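Local coordinates for protein YHDH (Escherichia coli, PDB 1O89) that probably catalyses the NADPH-dependent reduction of acrylyl-CoA to propanoyl-CoA, working as a homodimer of the zinc-containing alcohol dehydrogenase family, at residues A[150-155]-A[286-291]; A[236-241]-A[258-264]; A[315-321]-A[337-343]. One frame throughout, in Å; residues are numbered along the deposited sequence.

Contact 1 of 3, residues A[150-155]-A[286-291]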
ATOM      1  N   PHE A 150      15.952  13.283   0.742  1.00 45.87           N
ATOM      2  CA  PHE A 150      15.857  12.082   1.564  1.00 44.99           C
ATOM      3  C   PHE A 150      14.510  11.383   1.325  1.00 43.39           C
ATOM      4  O   PHE A 150      14.445  10.162   1.178  1.00 42.70           O
ATOM      5  CB  PHE A 150      16.042  12.461   3.037  1.00 45.95           C
ATOM      6  CG  PHE A 150      15.847  11.316   4.013  1.00 46.30           C
ATOM      7  CD1 PHE A 150      16.776  10.297   4.116  1.00 48.77           C
ATOM      8  CD2 PHE A 150      14.764  11.300   4.866  1.00 48.25           C
ATOM      9  CE1 PHE A 150      16.604   9.246   5.032  1.00 48.09           C
ATOM     10  CE2 PHE A 150      14.584  10.244   5.786  1.00 48.19           C
ATOM     11  CZ  PHE A 150      15.507   9.231   5.863  1.00 46.77           C
ATOM     12  N   THR A 151      13.439  12.175   1.272  1.00 42.77           N
ATOM     13  CA  THR A 151      12.092  11.655   1.045  1.00 41.26           C
ATOM     14  C   THR A 151      11.968  11.058  -0.342  1.00 40.87           C
ATOM     15  O   THR A 151      11.390   9.997  -0.511  1.00 39.49           O
ATOM     16  CB  THR A 151      11.073  12.784   1.186  1.00 41.22           C
ATOM     17  OG1 THR A 151      11.096  13.278   2.519  1.00 42.12           O
ATOM     18  CG2 THR A 151       9.656  12.291   0.968  1.00 40.36           C
ATOM     19  N   ALA A 152      12.479  11.779  -1.345  1.00 42.53           N
ATOM     20  CA  ALA A 152      12.464  11.287  -2.713  1.00 42.91           C
ATOM     21  C   ALA A 152      13.125   9.917  -2.780  1.00 42.82           C
ATOM     22  O   ALA A 152      12.571   8.989  -3.377  1.00 42.24           O
ATOM     23  CB  ALA A 152      13.146  12.246  -3.640  1.00 44.59           C
ATOM     24  N   MET A 153      14.282   9.769  -2.142  1.00 43.18           N
ATOM     25  CA  MET A 153      14.989   8.496  -2.199  1.00 43.86           C
ATOM     26  C   MET A 153      14.170   7.389  -1.565  1.00 43.13           C
ATOM     27  O   MET A 153      14.095   6.305  -2.108  1.00 43.42           O
ATOM     28  CB  MET A 153      16.351   8.572  -1.517  1.00 45.09           C
ATOM     29  CG  MET A 153      17.245   7.369  -1.801  1.00 46.73           C
ATOM     30  SD  MET A 153      17.957   7.350  -3.469  1.00 51.06           S
ATOM     31  CE  MET A 153      17.061   6.051  -4.168  1.00 49.37           C
ATOM     32  N   LEU A 154      13.550   7.664  -0.425  1.00 43.02           N
ATOM     33  CA  LEU A 154      12.712   6.667   0.226  1.00 42.78           C
ATOM     34  C   LEU A 154      11.546   6.274  -0.664  1.00 42.31           C
ATOM     35  O   LEU A 154      11.101   5.131  -0.623  1.00 41.71           O
ATOM     36  CB  LEU A 154      12.215   7.155   1.593  1.00 42.63           C
ATOM     37  CG  LEU A 154      13.290   7.228   2.700  1.00 44.18           C
ATOM     38  CD1 LEU A 154      12.826   8.109   3.814  1.00 45.38           C
ATOM     39  CD2 LEU A 154      13.596   5.845   3.269  1.00 45.71           C
ATOM     40  N   CYS A 155      11.027   7.220  -1.446  1.00 42.62           N
ATOM     41  CA  CYS A 155       9.961   6.895  -2.398  1.00 42.26           C
ATOM     42  C   CYS A 155      10.471   5.962  -3.484  1.00 42.60           C
ATOM     43  O   CYS A 155       9.795   5.008  -3.845  1.00 41.72           O
ATOM     44  CB  CYS A 155       9.360   8.141  -3.028  1.00 43.04           C
ATOM     45  SG  CYS A 155       8.421   9.126  -1.849  1.00 42.08           S
ATOM     46  N   VAL A 286       5.162   6.813   2.742  1.00 43.19           N
ATOM     47  CA  VAL A 286       6.558   7.090   3.016  1.00 43.80           C
ATOM     48  C   VAL A 286       6.671   8.250   3.976  1.00 45.27           C
ATOM     49  O   VAL A 286       6.444   9.399   3.595  1.00 46.25           O
ATOM     50  CB  VAL A 286       7.329   7.455   1.740  1.00 43.59           C
ATOM     51  CG1 VAL A 286       8.714   7.962   2.092  1.00 43.93           C
ATOM     52  CG2 VAL A 286       7.417   6.243   0.816  1.00 42.72           C
ATOM     53  N   ASP A 287       7.009   7.938   5.223  1.00 45.93           N
ATOM     54  CA  ASP A 287       7.310   8.952   6.235  1.00 46.84           C
ATOM     55  C   ASP A 287       8.801   9.195   6.265  1.00 47.20           C
ATOM     56  O   ASP A 287       9.581   8.253   6.170  1.00 48.03           O
ATOM     57  CB  ASP A 287       6.811   8.474   7.601  1.00 47.97           C
ATOM     58  CG  ASP A 287       7.381   9.259   8.739  1.00 49.78           C
ATOM     59  OD1 ASP A 287       7.102  10.481   8.818  1.00 52.50           O
ATOM     60  OD2 ASP A 287       8.131   8.740   9.590  1.00 47.26           O
ATOM     61  N   SER A 288       9.188  10.464   6.371  1.00 47.98           N
ATOM     62  CA  SER A 288      10.576  10.875   6.480  1.00 48.30           C
ATOM     63  C   SER A 288      10.951  11.270   7.913  1.00 48.89           C
ATOM     64  O   SER A 288      12.119  11.366   8.244  1.00 49.12           O
ATOM     65  CB  SER A 288      10.833  12.066   5.551  1.00 48.80           C
ATOM     66  OG  SER A 288      10.373  13.287   6.133  1.00 52.86           O
ATOM     67  N   VAL A 289       9.959  11.523   8.750  1.00 48.95           N
ATOM     68  CA  VAL A 289      10.193  12.139  10.055  1.00 50.77           C
ATOM     69  C   VAL A 289      10.818  11.167  11.052  1.00 51.40           C
ATOM     70  O   VAL A 289      11.790  11.519  11.734  1.00 52.27           O
ATOM     71  CB  VAL A 289       8.880  12.725  10.631  1.00 51.87           C
ATOM     72  CG1 VAL A 289       9.093  13.307  12.036  1.00 54.81           C
ATOM     73  CG2 VAL A 289       8.311  13.778   9.663  1.00 50.95           C
ATOM     74  N   MET A 290      10.278   9.949  11.104  1.00 56.27           N
ATOM     75  CA  MET A 290      10.663   8.946  12.099  1.00 56.90           C
ATOM     76  C   MET A 290      11.279   7.684  11.494  1.00 54.58           C
ATOM     77  O   MET A 290      11.242   6.620  12.112  1.00 55.31           O
ATOM     78  CB  MET A 290       9.439   8.527  12.915  1.00 60.23           C
ATOM     79  CG  MET A 290       8.690   9.671  13.572  1.00 65.71           C
ATOM     80  SD  MET A 290       9.744  10.610  14.701  1.00 70.41           S
ATOM     81  CE  MET A 290       9.532   9.691  16.246  1.00 74.19           C
ATOM     82  N   THR A 291      11.843   7.771  10.298  1.00 51.94           N
ATOM     83  CA  THR A 291      12.314   6.541   9.659  1.00 51.32           C
ATOM     84  C   THR A 291      13.483   5.929  10.470  1.00 52.09           C
ATOM     85  O   THR A 291      14.357   6.658  10.934  1.00 51.79           O
ATOM     86  CB  THR A 291      12.584   6.707   8.108  1.00 49.60           C
ATOM     87  OG1 THR A 291      13.866   6.191   7.736  1.00 50.03           O
ATOM     88  CG2 THR A 291      12.563   8.135   7.652  1.00 47.78           C
TER

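Contact 2 of 3, residues A[236-241]-A[258-264]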
ATOM      1  N   ALA A 236       4.432   5.209  -9.303  1.00 46.05           N
ATOM      2  CA  ALA A 236       4.144   6.618  -9.073  1.00 46.57           C
ATOM      3  C   ALA A 236       4.736   7.111  -7.756  1.00 45.12           C
ATOM      4  O   ALA A 236       4.829   6.370  -6.776  1.00 43.41           O
ATOM      5  CB  ALA A 236       2.609   6.882  -9.120  1.00 47.58           C
ATOM      6  N   ILE A 237       5.169   8.361  -7.758  1.00 45.39           N
ATOM      7  CA  ILE A 237       5.632   9.019  -6.553  1.00 44.98           C
ATOM      8  C   ILE A 237       4.742  10.233  -6.401  1.00 46.51           C
ATOM      9  O   ILE A 237       4.829  11.167  -7.205  1.00 47.87           O
ATOM     10  CB  ILE A 237       7.135   9.410  -6.669  1.00 44.80           C
ATOM     11  CG1 ILE A 237       7.993   8.153  -6.654  1.00 44.40           C
ATOM     12  CG2 ILE A 237       7.552  10.336  -5.533  1.00 45.23           C
ATOM     13  CD1 ILE A 237       9.475   8.369  -6.738  1.00 44.50           C
ATOM     14  N   ASP A 238       3.891  10.232  -5.375  1.00 46.34           N
ATOM     15  CA  ASP A 238       2.934  11.323  -5.196  1.00 47.60           C
ATOM     16  C   ASP A 238       3.269  12.211  -4.008  1.00 47.84           C
ATOM     17  O   ASP A 238       3.526  11.719  -2.917  1.00 46.01           O
ATOM     18  CB  ASP A 238       1.536  10.762  -5.023  1.00 48.04           C
ATOM     19  CG  ASP A 238       0.541  11.820  -4.693  1.00 50.60           C
ATOM     20  OD1 ASP A 238       0.278  12.693  -5.561  1.00 51.94           O
ATOM     21  OD2 ASP A 238       0.004  11.879  -3.566  1.00 52.51           O
ATOM     22  N   THR A 239       3.249  13.525  -4.241  1.00 49.99           N
ATOM     23  CA  THR A 239       3.549  14.525  -3.222  1.00 50.75           C
ATOM     24  C   THR A 239       2.330  15.379  -2.900  1.00 53.31           C
ATOM     25  O   THR A 239       2.424  16.253  -2.063  1.00 54.64           O
ATOM     26  CB  THR A 239       4.711  15.444  -3.674  1.00 51.56           C
ATOM     27  OG1 THR A 239       4.353  16.158  -4.867  1.00 52.46           O
ATOM     28  CG2 THR A 239       5.957  14.636  -4.079  1.00 49.61           C
ATOM     29  N   VAL A 240       1.190  15.114  -3.538  1.00 54.52           N
ATOM     30  CA  VAL A 240       0.052  16.035  -3.490  1.00 57.26           C
ATOM     31  C   VAL A 240      -1.163  15.480  -2.756  1.00 57.08           C
ATOM     32  O   VAL A 240      -1.864  16.216  -2.086  1.00 59.71           O
ATOM     33  CB  VAL A 240      -0.304  16.647  -4.911  1.00 60.31           C
ATOM     34  CG1 VAL A 240       0.233  15.824  -6.040  1.00 59.56           C
ATOM     35  CG2 VAL A 240      -1.815  16.935  -5.094  1.00 62.42           C
ATOM     36  N   GLY A 241      -1.411  14.189  -2.853  1.00 55.25           N
ATOM     37  CA  GLY A 241      -2.503  13.595  -2.125  1.00 55.17           C
ATOM     38  C   GLY A 241      -3.822  14.010  -2.734  1.00 57.72           C
ATOM     39  O   GLY A 241      -3.883  14.419  -3.903  1.00 58.71           O
ATOM     40  N   VAL A 258       2.310   2.939  -5.882  1.00 43.84           N
ATOM     41  CA  VAL A 258       2.420   4.368  -5.631  1.00 43.76           C
ATOM     42  C   VAL A 258       3.117   4.573  -4.286  1.00 42.92           C
ATOM     43  O   VAL A 258       2.682   4.009  -3.282  1.00 42.79           O
ATOM     44  CB  VAL A 258       1.009   5.017  -5.537  1.00 44.85           C
ATOM     45  CG1 VAL A 258       1.109   6.510  -5.354  1.00 44.74           C
ATOM     46  CG2 VAL A 258       0.196   4.682  -6.759  1.00 46.64           C
ATOM     47  N   ALA A 259       4.198   5.357  -4.261  1.00 43.17           N
ATOM     48  CA  ALA A 259       4.807   5.822  -3.011  1.00 42.19           C
ATOM     49  C   ALA A 259       4.245   7.199  -2.707  1.00 42.68           C
ATOM     50  O   ALA A 259       4.454   8.128  -3.467  1.00 43.19           O
ATOM     51  CB  ALA A 259       6.291   5.890  -3.142  1.00 42.73           C
ATOM     52  N   ALA A 260       3.524   7.319  -1.602  1.00 42.57           N
ATOM     53  CA  ALA A 260       2.858   8.556  -1.223  1.00 43.81           C
ATOM     54  C   ALA A 260       3.546   9.191  -0.023  1.00 43.90           C
ATOM     55  O   ALA A 260       3.725   8.533   0.998  1.00 42.95           O
ATOM     56  CB  ALA A 260       1.439   8.270  -0.889  1.00 44.53           C
ATOM     57  N   CYS A 261       3.909  10.466  -0.146  1.00 44.50           N
ATOM     58  CA  CYS A 261       4.666  11.163   0.892  1.00 45.33           C
ATOM     59  C   CYS A 261       4.228  12.606   1.211  1.00 47.21           C
ATOM     60  O   CYS A 261       4.854  13.245   2.043  1.00 48.04           O
ATOM     61  CB  CYS A 261       6.140  11.193   0.478  1.00 45.07           C
ATOM     62  SG  CYS A 261       6.465  12.282  -0.931  1.00 45.94           S
ATOM     63  N   GLY A 262       3.172  13.116   0.574  1.00 48.75           N
ATOM     64  CA  GLY A 262       2.761  14.501   0.768  1.00 51.18           C
ATOM     65  C   GLY A 262       1.263  14.777   0.752  1.00 53.42           C
ATOM     66  O   GLY A 262       0.432  13.876   0.605  1.00 52.60           O
ATOM     67  N   LEU A 263       0.930  16.053   0.915  1.00 56.28           N
ATOM     68  CA  LEU A 263      -0.450  16.499   1.059  1.00 59.16           C
ATOM     69  C   LEU A 263      -0.649  17.909   0.515  1.00 62.37           C
ATOM     70  O   LEU A 263      -1.508  18.646   1.008  1.00 65.03           O
ATOM     71  CB  LEU A 263      -0.876  16.437   2.541  1.00 59.82           C
ATOM     72  CG  LEU A 263       0.075  16.960   3.625  1.00 60.61           C
ATOM     73  CD1 LEU A 263       0.343  18.451   3.498  1.00 63.48           C
ATOM     74  CD2 LEU A 263      -0.503  16.661   5.014  1.00 62.58           C
ATOM     75  N   ALA A 264       0.143  18.298  -0.486  1.00 62.86           N
ATOM     76  CA  ALA A 264       0.118  19.691  -0.965  1.00 66.17           C
ATOM     77  C   ALA A 264      -1.270  20.093  -1.485  1.00 69.08           C
ATOM     78  O   ALA A 264      -1.663  21.237  -1.359  1.00 72.68           O
ATOM     79  CB  ALA A 264       1.172  19.916  -2.037  1.00 65.79           C
TER
HETATM   80  O   HOH W   1       0.776  11.704  -1.111  1.00 50.55           O

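Contact 3 of 3, residues A[315-321]-A[337-343]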
ATOM      1  N   ALA A 315      22.265  26.340  -8.494  1.00 73.85           N
ATOM      2  CA  ALA A 315      22.390  27.570  -7.720  1.00 70.30           C
ATOM      3  C   ALA A 315      21.557  27.509  -6.439  1.00 67.19           C
ATOM      4  O   ALA A 315      20.356  27.269  -6.492  1.00 69.10           O
ATOM      5  CB  ALA A 315      21.956  28.747  -8.552  1.00 73.40           C
ATOM      6  N   ALA A 316      22.214  27.714  -5.301  1.00 63.38           N
ATOM      7  CA  ALA A 316      21.562  27.820  -4.003  1.00 61.03           C
ATOM      8  C   ALA A 316      21.789  29.196  -3.386  1.00 59.87           C
ATOM      9  O   ALA A 316      22.882  29.749  -3.477  1.00 59.70           O
ATOM     10  CB  ALA A 316      22.093  26.749  -3.078  1.00 59.20           C
ATOM     11  N   LYS A 317      20.756  29.741  -2.749  1.00 60.33           N
ATOM     12  CA  LYS A 317      20.875  30.987  -2.000  1.00 60.20           C
ATOM     13  C   LYS A 317      21.360  30.706  -0.582  1.00 57.49           C
ATOM     14  O   LYS A 317      20.655  30.082   0.199  1.00 56.72           O
ATOM     15  CB  LYS A 317      19.533  31.719  -1.928  1.00 62.89           C
ATOM     16  CG  LYS A 317      19.096  32.380  -3.229  1.00 67.97           C
ATOM     17  CD  LYS A 317      17.984  31.590  -3.910  1.00 71.26           C
ATOM     18  CE  LYS A 317      17.936  31.841  -5.403  1.00 76.65           C
ATOM     19  NZ  LYS A 317      18.758  30.868  -6.168  1.00 76.06           N
ATOM     20  N   GLU A 318      22.551  31.182  -0.250  1.00 57.42           N
ATOM     21  CA  GLU A 318      23.079  31.076   1.111  1.00 55.98           C
ATOM     22  C   GLU A 318      22.681  32.331   1.856  1.00 57.43           C
ATOM     23  O   GLU A 318      22.912  33.426   1.373  1.00 60.45           O
ATOM     24  CB  GLU A 318      24.599  30.962   1.105  1.00 56.66           C
ATOM     25  CG  GLU A 318      25.127  29.847   0.227  1.00 55.95           C
ATOM     26  CD  GLU A 318      26.629  29.904   0.028  1.00 58.55           C
ATOM     27  OE1 GLU A 318      27.249  30.984   0.166  1.00 58.30           O
ATOM     28  OE2 GLU A 318      27.204  28.841  -0.268  1.00 61.01           O
ATOM     29  N   ILE A 319      22.092  32.171   3.036  1.00 56.73           N
ATOM     30  CA  ILE A 319      21.677  33.303   3.856  1.00 58.49           C
ATOM     31  C   ILE A 319      22.158  33.140   5.302  1.00 57.99           C
ATOM     32  O   ILE A 319      22.380  32.023   5.795  1.00 55.78           O
ATOM     33  CB  ILE A 319      20.126  33.470   3.803  1.00 59.76           C
ATOM     34  CG1 ILE A 319      19.406  32.424   4.661  1.00 58.48           C
ATOM     35  CG2 ILE A 319      19.614  33.379   2.370  1.00 61.09           C
ATOM     36  CD1 ILE A 319      17.886  32.624   4.716  1.00 61.67           C
ATOM     37  N   SER A 320      22.305  34.266   5.984  1.00 60.52           N
ATOM     38  CA  SER A 320      22.591  34.261   7.401  1.00 61.37           C
ATOM     39  C   SER A 320      21.267  34.087   8.161  1.00 60.97           C
ATOM     40  O   SER A 320      20.180  34.228   7.592  1.00 60.86           O
ATOM     41  CB  SER A 320      23.308  35.552   7.799  1.00 66.08           C
ATOM     42  OG  SER A 320      22.414  36.644   7.824  1.00 68.92           O
ATOM     43  N   LEU A 321      21.364  33.771   9.445  1.00 61.58           N
ATOM     44  CA  LEU A 321      20.183  33.620  10.289  1.00 62.06           C
ATOM     45  C   LEU A 321      19.295  34.869  10.265  1.00 65.66           C
ATOM     46  O   LEU A 321      18.076  34.764  10.259  1.00 65.72           O
ATOM     47  CB  LEU A 321      20.606  33.324  11.719  1.00 63.76           C
ATOM     48  CG  LEU A 321      21.176  31.926  11.950  1.00 61.14           C
ATOM     49  CD1 LEU A 321      22.019  31.918  13.198  1.00 64.14           C
ATOM     50  CD2 LEU A 321      20.047  30.897  12.052  1.00 59.30           C
ATOM     51  N   GLN A 337      13.538  30.556  -6.430  1.00 95.54           N
ATOM     52  CA  GLN A 337      13.789  29.361  -7.224  1.00 96.65           C
ATOM     53  C   GLN A 337      14.915  28.564  -6.571  1.00 88.87           C
ATOM     54  O   GLN A 337      15.962  29.123  -6.234  1.00 83.68           O
ATOM     55  CB  GLN A 337      14.180  29.745  -8.650  1.00100.91           C
ATOM     56  CG  GLN A 337      13.313  29.118  -9.719  1.00109.68           C
ATOM     57  CD  GLN A 337      13.554  29.742 -11.075  1.00115.28           C
ATOM     58  OE1 GLN A 337      14.652  29.639 -11.623  1.00112.01           O
ATOM     59  NE2 GLN A 337      12.539  30.402 -11.612  1.00124.23           N
ATOM     60  N   GLY A 338      14.693  27.263  -6.388  1.00 89.19           N
ATOM     61  CA  GLY A 338      15.695  26.391  -5.795  1.00 83.59           C
ATOM     62  C   GLY A 338      15.866  26.551  -4.288  1.00 77.60           C
ATOM     63  O   GLY A 338      15.006  27.088  -3.593  1.00 78.10           O
ATOM     64  N   ARG A 339      17.018  26.106  -3.796  1.00 72.73           N
ATOM     65  CA  ARG A 339      17.266  25.956  -2.367  1.00 67.96           C
ATOM     66  C   ARG A 339      17.663  27.256  -1.705  1.00 64.07           C
ATOM     67  O   ARG A 339      18.465  28.020  -2.259  1.00 63.50           O
ATOM     68  CB  ARG A 339      18.396  24.960  -2.137  1.00 66.08           C
ATOM     69  CG  ARG A 339      18.001  23.532  -2.259  1.00 71.31           C
ATOM     70  CD  ARG A 339      17.344  23.168  -3.554  1.00 79.70           C
ATOM     71  NE  ARG A 339      17.314  21.719  -3.768  1.00 85.29           N
ATOM     72  CZ  ARG A 339      16.599  21.121  -4.706  1.00 93.17           C
ATOM     73  NH1 ARG A 339      15.825  21.821  -5.536  1.00 97.75           N
ATOM     74  NH2 ARG A 339      16.652  19.806  -4.817  1.00 98.66           N
ATOM     75  N   THR A 340      17.108  27.502  -0.521  1.00 61.96           N
ATOM     76  CA  THR A 340      17.637  28.506   0.385  1.00 58.96           C
ATOM     77  C   THR A 340      18.397  27.769   1.485  1.00 55.75           C
ATOM     78  O   THR A 340      17.805  27.007   2.236  1.00 55.99           O
ATOM     79  CB  THR A 340      16.510  29.363   1.001  1.00 61.10           C
ATOM     80  OG1 THR A 340      15.893  30.179  -0.002  1.00 65.17           O
ATOM     81  CG2 THR A 340      17.085  30.384   1.976  1.00 59.09           C
ATOM     82  N   LEU A 341      19.713  27.970   1.547  1.00 53.76           N
ATOM     83  CA  LEU A 341      20.557  27.376   2.574  1.00 51.82           C
ATOM     84  C   LEU A 341      20.914  28.421   3.607  1.00 51.28           C
ATOM     85  O   LEU A 341      21.123  29.588   3.276  1.00 51.82           O
ATOM     86  CB  LEU A 341      21.853  26.851   1.956  1.00 51.78           C
ATOM     87  CG  LEU A 341      21.743  25.792   0.862  1.00 53.03           C
ATOM     88  CD1 LEU A 341      23.128  25.527   0.300  1.00 54.16           C
ATOM     89  CD2 LEU A 341      21.136  24.536   1.392  1.00 53.26           C
ATOM     90  N   VAL A 342      20.999  28.006   4.863  1.00 51.10           N
ATOM     91  CA  VAL A 342      21.438  28.909   5.922  1.00 51.75           C
ATOM     92  C   VAL A 342      22.853  28.585   6.384  1.00 52.44           C
ATOM     93  O   VAL A 342      23.113  27.512   6.917  1.00 52.10           O
ATOM     94  CB  VAL A 342      20.478  28.869   7.104  1.00 52.01           C
ATOM     95  CG1 VAL A 342      20.956  29.812   8.223  1.00 54.04           C
ATOM     96  CG2 VAL A 342      19.093  29.247   6.641  1.00 53.42           C
ATOM     97  N   LYS A 343      23.774  29.513   6.151  1.00 54.75           N
ATOM     98  CA  LYS A 343      25.146  29.373   6.643  1.00 57.58           C
ATOM     99  C   LYS A 343      25.226  29.967   8.046  1.00 59.98           C
ATOM    100  O   LYS A 343      25.050  31.169   8.224  1.00 61.16           O
ATOM    101  CB  LYS A 343      26.124  30.071   5.715  1.00 59.33           C
ATOM    102  CG  LYS A 343      27.495  29.407   5.653  1.00 63.12           C
ATOM    103  CD  LYS A 343      28.563  30.146   6.438  1.00 69.52           C
ATOM    104  CE  LYS A 343      29.975  29.803   5.939  1.00 74.03           C
ATOM    105  NZ  LYS A 343      29.970  29.400   4.496  1.00 72.02           N
TER

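Contact 1 of 3, residues A[150-155]-A[286-291]
One side of helix 139-161, at 150-155, faces the irregular chain 286-291, with the CA atoms of T151 and S288 5.7 Å apart and those of C155 and V286 6.4 Å apart. Side chains do most of the joining. F150 CG lies anti to the backbone N (chi1 175°), which sends the ring out to the loop. There the edge of the ring, near its plane, meets T291 and S288. F150 CE2 lies 3.5 Å from T291 CG2, and S288 O sits by the same edge. L154, one helical turn on, lays CD1 over a ring face of F150, off centre toward the rim. The end of L154 also meets T291 tip to tip, CD1 to CG2 at 3.8 Å. An alanine at F150 would remove the ring and is likely to leave T291 CG2 and L154 CD1 facing a gap, with W300 deprived of its neighbouring ring. V286 CG1 packs on L154 CB at 3.6 Å, and V286 CG2 touches C155 SG. T151 brings OG1 to 3.3 Å from S288 CB; this hydroxyl is hydrogen-bonded within the helix to T147 O. T291 OG1 is buried by the contact and finds no partner in the model. The loop keeps its shape partly through D287. Its OD1 accepts from V289 N, an Asx turn, and its OD2 from M290 N at 2.9 Å. D287 OD2 is also bonded to Y254 of the second subunit. S288 binds NADP(+), and T151 packs on V180, another residue of that site. The arrangement belongs to the cofactor side of a medium-chain dehydrogenase: a loop leaving the last strand of the Rossmann-type sheet is held against a long helix beside the NADP(+) site.

Contact 2 of 3, residues A[236-241]-A[258-264]
This is a parallel strand pairing inside the six-stranded sheet of the NADP(+)-binding Rossmann-type domain, continued by two loops at the strands' C-terminal ends. Strands 236-238 and 258-260 run 4.6 Å apart at 17°. A259 N donates to A236 O at 2.8 Å, D238 N to A259 O at 2.9 Å, and C261 N to D238 O at 3.1 Å. The last bond is nearly straight at the acceptor, with a C=O...N angle of 175°. On one face A236 CB rests against V258 CG2. Beyond the strands, A264 N makes a weak bond to T239 O. G262 CA passes 3.3 Å from T239 O, and a CB on G262 would run into that oxygen. The D238 carboxylate holds the loop that follows it. Its OD2 takes G241 N at 2.8 Å on the syn lone pair, an Asx motif, while OD1 receives a weak bond from V240 N and a further one from T174 OG1. A water within bonding distance of D238 OD2 and G262 O probably links the two loops. T239 turns OG1 between its backbone N and carbonyl carbon (chi1 62°), where it bonds T174 O. That leaves CG2 to touch C261 SG at 4.0 Å. L263, in the second loop, binds NADP(+) and packs on I277 of the second subunit. The two strands belong to a beta-alpha-beta unit whose helix, 242-250, covers A236, D238 and V258. On the other face I237 meets helices 139-161 and 179-190, and A259 meets helix 139-161.

Contact 3 of 3, residues A[315-321]-A[337-343]
The flat groups that meet here are the peptide units of strand 317-319 and its flanks, bonded to those running from R339 to K343, side by side in a sheet. K317, I319, T340 and V342 stand on one face of it, and E318 and L341 on the other. The strands are parallel, 4.5 Å apart at an angle of 34°. Four backbone bonds alternate between them: K317 N to R339 O, L341 N to K317 O at 2.7 Å, I319 N to L341 O, and K343 N to I319 O. On the first face I319 carries the packing. Its CG1 lies between the backbone N and the carbonyl carbon (chi1 76°), which leads CD1 over to T340 CG2 at 3.6 Å. CG1 itself touches V342 CG2 at 3.8 Å, and the two side chains cross at a slant. L321 comes to V342 at about a right angle, CD2 to CG1 at 4.1 Å. F327 of helix 324-332 packs on I319 and T340. On the opposite face A316 CB meets L341 CD1 at 3.7 Å, and helix 139-161 covers both. K317 bends at chi2 and chi4 to bring NZ to Q337 O, a weak bond of 3.3 Å. E318 turns elsewhere, to a salt bridge with R140. Helix 324-332 links the two strands in a beta-alpha-beta unit, and strand 340-343 also pairs with strand 51-59. The chemistry implies a join held by main-chain bonds and aliphatic packing. The charged ends lie at its margins. E318 OE1 and K343 NZ are 5.4 Å apart, too far to be called a salt bridge, though the opposite charges may attract weakly.

Contacts 1 and 2 are neighbours, their centres about 11 Å apart, in the NADP(+)-binding domain. They touch where V286 continues from strand 282-285 beside A260, and where T151 and C155 meet C261 and A259. Along the chain, contact 2 falls between the two segments of contact 1, and both reach the second subunit. Contact 3 comes after both. Its centre lies about 22 Å from that of contact 1 and about 26 Å from that of contact 2. It belongs to another sheet, that of strand 51-59, so the chain's end returns to the first domain. Helix 139-161 forms one side of contact 1 and packs on contacts 2 and 3, touching both sheets.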